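Local coordinates for oligopeptide-binding protein AppA (Bacillus subtilis, PDB 1XOC) that captures oligopeptides outside the cell membrane of Bacillus subtilis and delivers them to an ABC permease that supports sporulation and genetic competence, at residues D451-D456 against E471-K476; V443-A448 against A478-Y483. One frame throughout, in Å; residues are numbered along the deposited sequence.

How the contacts relate
Contacts 1 and 2 both use helix 463-480, the first along its length and the second at its C-terminal end, and contact 1 is nested within the chain loop that contact 2 closes; their centres lie about 11 Å apart. Contact 1 sets two antiparallel helices side by side through aliphatic carbons, partly buried, with an exposed glutamine at its margin. Contact 2 is more deeply buried and pairs a loop with the helix end and the start of the next strand, combining a twice-bonded carboxylate with proline-aromatic packing. Lys476 of contact 1 touches Asn447 of contact 2 at the seam.

Contact 1 (D451-D456 against E471-K476); sequences DKLMKD and EQIYQK
Leu453 and Ile473 meet at the middle of this contact, where Leu453 CB lies 3.6 Å from Ile473 CG1. The isoleucine branch runs on past that point, and its CD1 comes up to the opposite backbone, 3.8 Å from Leu453 O, so that a methyl group packs against the main chain of the other helix as well as against its side chains. Met454 joins from the buried side: its CG rests 3.9 Å from Ile473 CD1 and equally near the CG2 branch, so that this one methylene touches both arms of the isoleucine, the two side chains crossing at a slant. With CG1 anti to the carbonyl carbon (chi1 -70°) and the chain extended beyond it, Ile473 sends its long arm toward helix 448-457. With an alanine in place of Ile473, a gap would probably open between Leu453 and Met454 and the backbone of helix 463-480, and Met454 CG would lose the two methyls it rests on. The two helices form an antiparallel helical hairpin, consecutive in the chain, their short segments running 149° apart with axes 9.7 Å from each other at closest approach. Further out, the tip of Leu453 parts into two directions. Its CD1 is crossed at about a right angle by the aliphatic end of Lys476, with CE 3.9 Å away, while CD2 faces Gln472 OE1 at the exposed margin, a van der Waals contact. The ammonium of Lys476 is directed by a bend at its last torsion (chi4 -68°) and is hydrogen-bonded to Glu449 OE1, a bond that ties the lysine to the first turn of helix 448-457.

Contact 2 (V443-A448 against A478-Y483); sequences VWYKNA and AEDQPY
Tyr445 and Asn447 both give a hydrogen bond to one oxygen of Asp480, and this is where the contact is tightest. The tyrosine OH reaches OD2 of Asp480 at 2.6 Å on its anti lone pair, in the plane of the phenol ring; Asn447 ND2 takes the syn lone pair of the same atom at 2.7 Å, almost straight at 176° and in the plane of its own amide. Two donors on separate lone pairs fix the rotation of the buried carboxylate and would be expected to steady its negative charge. Tyr445 and Asn447 share a first torsion: each has CG anti to its own backbone nitrogen (chi1 174° and 173°), which sends both side chains toward the helix end. Pro482 then lies over one face of the Tyr445 ring, its CB 4.0 Å from the ring centroid in a CH-pi contact, so the ring is held by its face as well as by its hydroxyl. The other end is looser. Val443 CG2 comes to 3.9 Å from Tyr483 CE1, meeting that ring obliquely, while the Tyr483 hydroxyl is bonded to Trp419. On the solvent side, the CB of Lys446 is directed away from 478-483 and the residue is exposed. Asn447 OD1 meanwhile accepts from the backbone N of Ala450, which makes the residue the N-cap of helix 448-457: one amide caps the start of a helix through its oxygen and, through its nitrogen, grips the last turn of helix 463-480, just before the chain enters strand 483-496 of the mixed sheet.

Contact 1 (D451-D456 against E471-K476)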
loop_
_atom_site.group_PDB
_atom_site.type_symbol
_atom_site.label_atom_id
_atom_site.label_comp_id
_atom_site.label_asym_id
_atom_site.label_seq_id
_atom_site.Cartn_x
_atom_site.Cartn_y
_atom_site.Cartn_z
ATOM N N ASP A 451 -13.022 -10.044 14.683
ATOM C CA ASP A 451 -13.493 -10.609 13.407
ATOM C C ASP A 451 -14.968 -10.285 13.202
ATOM O O ASP A 451 -15.372 -9.777 12.165
ATOM C CB ASP A 451 -13.352 -12.136 13.393
ATOM C CG ASP A 451 -11.948 -12.618 13.053
ATOM O OD1 ASP A 451 -11.099 -11.797 12.647
ATOM O OD2 ASP A 451 -11.730 -13.852 13.169
ATOM N N LYS A 452 -15.764 -10.597 14.216
ATOM C CA LYS A 452 -17.190 -10.356 14.167
ATOM C C LYS A 452 -17.538 -8.880 13.954
ATOM O O LYS A 452 -18.424 -8.553 13.180
ATOM C CB LYS A 452 -17.843 -10.857 15.456
ATOM C CG LYS A 452 -19.358 -10.694 15.435
ATOM C CD LYS A 452 -20.092 -11.544 16.464
ATOM C CE LYS A 452 -21.514 -11.898 15.994
ATOM N NZ LYS A 452 -22.218 -10.791 15.285
ATOM N N LEU A 453 -16.879 -7.998 14.688
ATOM C CA LEU A 453 -17.122 -6.561 14.557
ATOM C C LEU A 453 -16.820 -6.031 13.149
ATOM O O LEU A 453 -17.596 -5.259 12.590
ATOM C CB LEU A 453 -16.294 -5.783 15.584
ATOM C CG LEU A 453 -16.691 -5.930 17.052
ATOM C CD1 LEU A 453 -15.608 -5.398 17.957
ATOM C CD2 LEU A 453 -18.003 -5.221 17.328
ATOM N N MET A 454 -15.680 -6.442 12.599
ATOM C CA MET A 454 -15.269 -6.070 11.239
ATOM C C MET A 454 -16.216 -6.587 10.161
ATOM O O MET A 454 -16.552 -5.867 9.221
ATOM C CB MET A 454 -13.842 -6.569 10.978
ATOM C CG MET A 454 -12.783 -5.774 11.741
ATOM S SD MET A 454 -11.062 -6.203 11.364
ATOM C CE MET A 454 -10.822 -7.673 12.352
ATOM N N LYS A 455 -16.638 -7.838 10.298
ATOM C CA LYS A 455 -17.615 -8.431 9.400
ATOM C C LYS A 455 -18.961 -7.694 9.482
ATOM O O LYS A 455 -19.532 -7.311 8.453
ATOM C CB LYS A 455 -17.795 -9.911 9.749
ATOM C CG LYS A 455 -18.687 -10.714 8.803
ATOM C CD LYS A 455 -19.181 -11.988 9.504
ATOM C CE LYS A 455 -20.180 -12.770 8.672
ATOM N NZ LYS A 455 -20.729 -13.955 9.415
ATOM N N ASP A 456 -19.462 -7.494 10.703
ATOM C CA ASP A 456 -20.764 -6.838 10.903
ATOM C C ASP A 456 -20.727 -5.370 10.473
ATOM O O ASP A 456 -21.727 -4.837 10.000
ATOM C CB ASP A 456 -21.238 -6.953 12.365
ATOM C CG ASP A 456 -21.582 -8.400 12.785
ATOM O OD1 ASP A 456 -21.689 -9.324 11.936
ATOM O OD2 ASP A 456 -21.747 -8.610 14.003
ATOM N N GLU A 471 -14.961 2.481 16.541
ATOM C CA GLU A 471 -14.232 2.760 17.789
ATOM C C GLU A 471 -13.892 1.459 18.552
ATOM O O GLU A 471 -12.792 1.302 19.081
ATOM C CB GLU A 471 -15.036 3.695 18.694
ATOM C CG GLU A 471 -15.157 5.118 18.172
ATOM C CD GLU A 471 -16.118 5.991 18.994
ATOM O OE1 GLU A 471 -16.675 5.521 20.025
ATOM O OE2 GLU A 471 -16.330 7.163 18.596
ATOM N N GLN A 472 -14.841 0.528 18.597
ATOM C CA GLN A 472 -14.622 -0.759 19.245
ATOM C C GLN A 472 -13.559 -1.594 18.554
ATOM O O GLN A 472 -12.819 -2.303 19.208
ATOM C CB GLN A 472 -15.907 -1.575 19.273
ATOM C CG GLN A 472 -17.007 -0.969 20.077
ATOM C CD GLN A 472 -18.220 -1.869 20.115
ATOM O OE1 GLN A 472 -18.128 -3.027 20.533
ATOM N NE2 GLN A 472 -19.365 -1.349 19.677
ATOM N N ILE A 473 -13.515 -1.545 17.230
ATOM C CA ILE A 473 -12.526 -2.315 16.466
ATOM C C ILE A 473 -11.127 -1.765 16.741
ATOM O O ILE A 473 -10.198 -2.518 17.019
ATOM C CB ILE A 473 -12.852 -2.301 14.960
ATOM C CG1 ILE A 473 -14.105 -3.118 14.689
ATOM C CG2 ILE A 473 -11.703 -2.887 14.150
ATOM C CD1 ILE A 473 -14.771 -2.852 13.322
ATOM N N TYR A 474 -10.983 -0.449 16.675
ATOM C CA TYR A 474 -9.728 0.198 17.044
ATOM C C TYR A 474 -9.263 -0.159 18.452
ATOM O O TYR A 474 -8.085 -0.426 18.661
ATOM C CB TYR A 474 -9.882 1.707 16.927
ATOM C CG TYR A 474 -10.066 2.206 15.520
ATOM C CD1 TYR A 474 -10.900 3.276 15.262
ATOM C CD2 TYR A 474 -9.364 1.645 14.446
ATOM C CE1 TYR A 474 -11.059 3.754 13.988
ATOM C CE2 TYR A 474 -9.524 2.118 13.167
ATOM C CZ TYR A 474 -10.352 3.182 12.955
ATOM O OH TYR A 474 -10.527 3.659 11.704
ATOM N N GLN A 475 -10.175 -0.159 19.424
ATOM C CA GLN A 475 -9.823 -0.581 20.777
ATOM C C GLN A 475 -9.226 -1.977 20.808
ATOM O O GLN A 475 -8.236 -2.207 21.481
ATOM C CB GLN A 475 -11.039 -0.547 21.711
ATOM C CG GLN A 475 -11.439 0.841 22.152
ATOM C CD GLN A 475 -10.467 1.488 23.116
ATOM O OE1 GLN A 475 -10.557 2.689 23.366
ATOM N NE2 GLN A 475 -9.539 0.706 23.665
ATOM N N LYS A 476 -9.864 -2.918 20.126
ATOM C CA LYS A 476 -9.405 -4.305 20.148
ATOM C C LYS A 476 -8.047 -4.453 19.464
ATOM O O LYS A 476 -7.169 -5.130 19.981
ATOM C CB LYS A 476 -10.433 -5.244 19.523
ATOM C CG LYS A 476 -11.691 -5.387 20.379
ATOM C CD LYS A 476 -12.479 -6.653 20.060
ATOM C CE LYS A 476 -13.629 -6.859 21.042
ATOM N NZ LYS A 476 -13.183 -7.178 22.437
#

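Contact 2 (V443-A448 against A478-Y483)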
loop_
_atom_site.group_PDB
_atom_site.type_symbol
_atom_site.label_atom_id
_atom_site.label_comp_id
_atom_site.label_asym_id
_atom_site.label_seq_id
_atom_site.Cartn_x
_atom_site.Cartn_y
_atom_site.Cartn_z
ATOM N N VAL A 443 0.692 -11.313 9.466
ATOM C CA VAL A 443 1.201 -11.591 10.828
ATOM C C VAL A 443 0.389 -12.632 11.609
ATOM O O VAL A 443 0.667 -12.887 12.795
ATOM C CB VAL A 443 1.334 -10.291 11.677
ATOM C CG1 VAL A 443 2.400 -9.351 11.085
ATOM C CG2 VAL A 443 -0.030 -9.584 11.824
ATOM N N TRP A 444 -0.618 -13.227 10.964
ATOM C CA TRP A 444 -1.401 -14.287 11.592
ATOM C C TRP A 444 -2.153 -13.846 12.844
ATOM O O TRP A 444 -2.270 -14.587 13.823
ATOM C CB TRP A 444 -0.507 -15.498 11.872
ATOM C CG TRP A 444 -0.137 -16.210 10.633
ATOM C CD1 TRP A 444 0.596 -15.719 9.578
ATOM C CD2 TRP A 444 -0.533 -17.519 10.275
ATOM N NE1 TRP A 444 0.706 -16.677 8.598
ATOM C CE2 TRP A 444 0.010 -17.790 8.995
ATOM C CE3 TRP A 444 -1.296 -18.510 10.916
ATOM C CZ2 TRP A 444 -0.186 -19.009 8.344
ATOM C CZ3 TRP A 444 -1.493 -19.728 10.267
ATOM C CH2 TRP A 444 -0.941 -19.963 8.991
ATOM N N TYR A 445 -2.713 -12.650 12.769
ATOM C CA TYR A 445 -3.529 -12.106 13.835
ATOM C C TYR A 445 -4.954 -12.643 13.794
ATOM O O TYR A 445 -5.605 -12.641 12.765
ATOM C CB TYR A 445 -3.568 -10.581 13.701
ATOM C CG TYR A 445 -4.505 -9.915 14.669
ATOM C CD1 TYR A 445 -4.283 -9.973 16.018
ATOM C CD2 TYR A 445 -5.615 -9.217 14.218
ATOM C CE1 TYR A 445 -5.146 -9.343 16.912
ATOM C CE2 TYR A 445 -6.459 -8.568 15.087
ATOM C CZ TYR A 445 -6.220 -8.630 16.431
ATOM O OH TYR A 445 -7.083 -7.995 17.288
ATOM N N LYS A 446 -5.447 -13.101 14.943
ATOM C CA LYS A 446 -6.839 -13.513 15.070
ATOM C C LYS A 446 -7.436 -13.127 16.412
ATOM O O LYS A 446 -7.008 -13.630 17.455
ATOM C CB LYS A 446 -6.982 -15.019 14.903
ATOM C CG LYS A 446 -8.384 -15.504 15.274
ATOM C CD LYS A 446 -8.716 -16.824 14.639
ATOM C CE LYS A 446 -10.173 -17.160 14.836
ATOM N NZ LYS A 446 -10.508 -18.472 14.233
ATOM N N ASN A 447 -8.452 -12.271 16.383
ATOM C CA ASN A 447 -9.265 -12.007 17.558
ATOM C C ASN A 447 -10.687 -12.249 17.094
ATOM O O ASN A 447 -11.199 -11.491 16.289
ATOM C CB ASN A 447 -9.042 -10.572 18.067
ATOM C CG ASN A 447 -9.972 -10.184 19.183
ATOM O OD1 ASN A 447 -11.091 -10.669 19.259
ATOM N ND2 ASN A 447 -9.511 -9.304 20.072
ATOM N N ALA A 448 -11.317 -13.317 17.580
ATOM C CA ALA A 448 -12.625 -13.694 17.100
ATOM C C ALA A 448 -13.667 -12.595 17.330
ATOM O O ALA A 448 -14.591 -12.441 16.544
ATOM C CB ALA A 448 -13.071 -14.993 17.764
ATOM N N ALA A 478 -5.766 -2.070 19.018
ATOM C CA ALA A 478 -4.813 -1.408 19.913
ATOM C C ALA A 478 -4.456 -2.278 21.118
ATOM O O ALA A 478 -3.286 -2.470 21.421
ATOM C CB ALA A 478 -5.347 -0.066 20.360
ATOM N N GLU A 479 -5.452 -2.831 21.793
ATOM C CA GLU A 479 -5.183 -3.700 22.943
ATOM C C GLU A 479 -4.304 -4.895 22.553
ATOM O O GLU A 479 -3.396 -5.274 23.286
ATOM C CB GLU A 479 -6.497 -4.184 23.578
ATOM C CG GLU A 479 -6.347 -5.338 24.599
ATOM C CD GLU A 479 -5.616 -4.957 25.898
ATOM O OE1 GLU A 479 -5.314 -3.756 26.096
ATOM O OE2 GLU A 479 -5.361 -5.865 26.735
ATOM N N ASP A 480 -4.584 -5.494 21.400
ATOM C CA ASP A 480 -3.907 -6.729 20.995
ATOM C C ASP A 480 -2.498 -6.531 20.426
ATOM O O ASP A 480 -1.696 -7.461 20.424
ATOM C CB ASP A 480 -4.786 -7.492 19.987
ATOM C CG ASP A 480 -6.073 -8.010 20.611
ATOM O OD1 ASP A 480 -6.179 -8.043 21.862
ATOM O OD2 ASP A 480 -6.982 -8.407 19.849
ATOM N N GLN A 481 -2.180 -5.322 19.972
ATOM C CA GLN A 481 -0.867 -5.010 19.434
ATOM C C GLN A 481 -0.388 -6.072 18.434
ATOM O O GLN A 481 0.714 -6.605 18.578
ATOM C CB GLN A 481 0.165 -4.840 20.550
ATOM C CG GLN A 481 -0.079 -3.619 21.442
ATOM C CD GLN A 481 0.190 -2.307 20.729
ATOM O OE1 GLN A 481 1.355 -1.965 20.485
ATOM N NE2 GLN A 481 -0.869 -1.553 20.426
ATOM N N PRO A 482 -1.185 -6.342 17.378
ATOM C CA PRO A 482 -0.670 -7.254 16.362
ATOM C C PRO A 482 0.555 -6.640 15.664
ATOM O O PRO A 482 1.432 -7.364 15.161
ATOM C CB PRO A 482 -1.843 -7.396 15.407
ATOM C CG PRO A 482 -2.651 -6.124 15.593
ATOM C CD PRO A 482 -2.522 -5.817 17.038
ATOM N N TYR A 483 0.585 -5.309 15.646
ATOM C CA TYR A 483 1.736 -4.519 15.247
ATOM C C TYR A 483 2.128 -3.614 16.414
ATOM O O TYR A 483 1.289 -3.293 17.260
ATOM C CB TYR A 483 1.397 -3.542 14.111
ATOM C CG TYR A 483 0.856 -4.060 12.790
ATOM C CD1 TYR A 483 0.989 -5.372 12.378
ATOM C CD2 TYR A 483 0.206 -3.181 11.919
ATOM C CE1 TYR A 483 0.520 -5.791 11.132
ATOM C CE2 TYR A 483 -0.270 -3.595 10.665
ATOM C CZ TYR A 483 -0.110 -4.879 10.274
ATOM O OH TYR A 483 -0.603 -5.257 9.041
#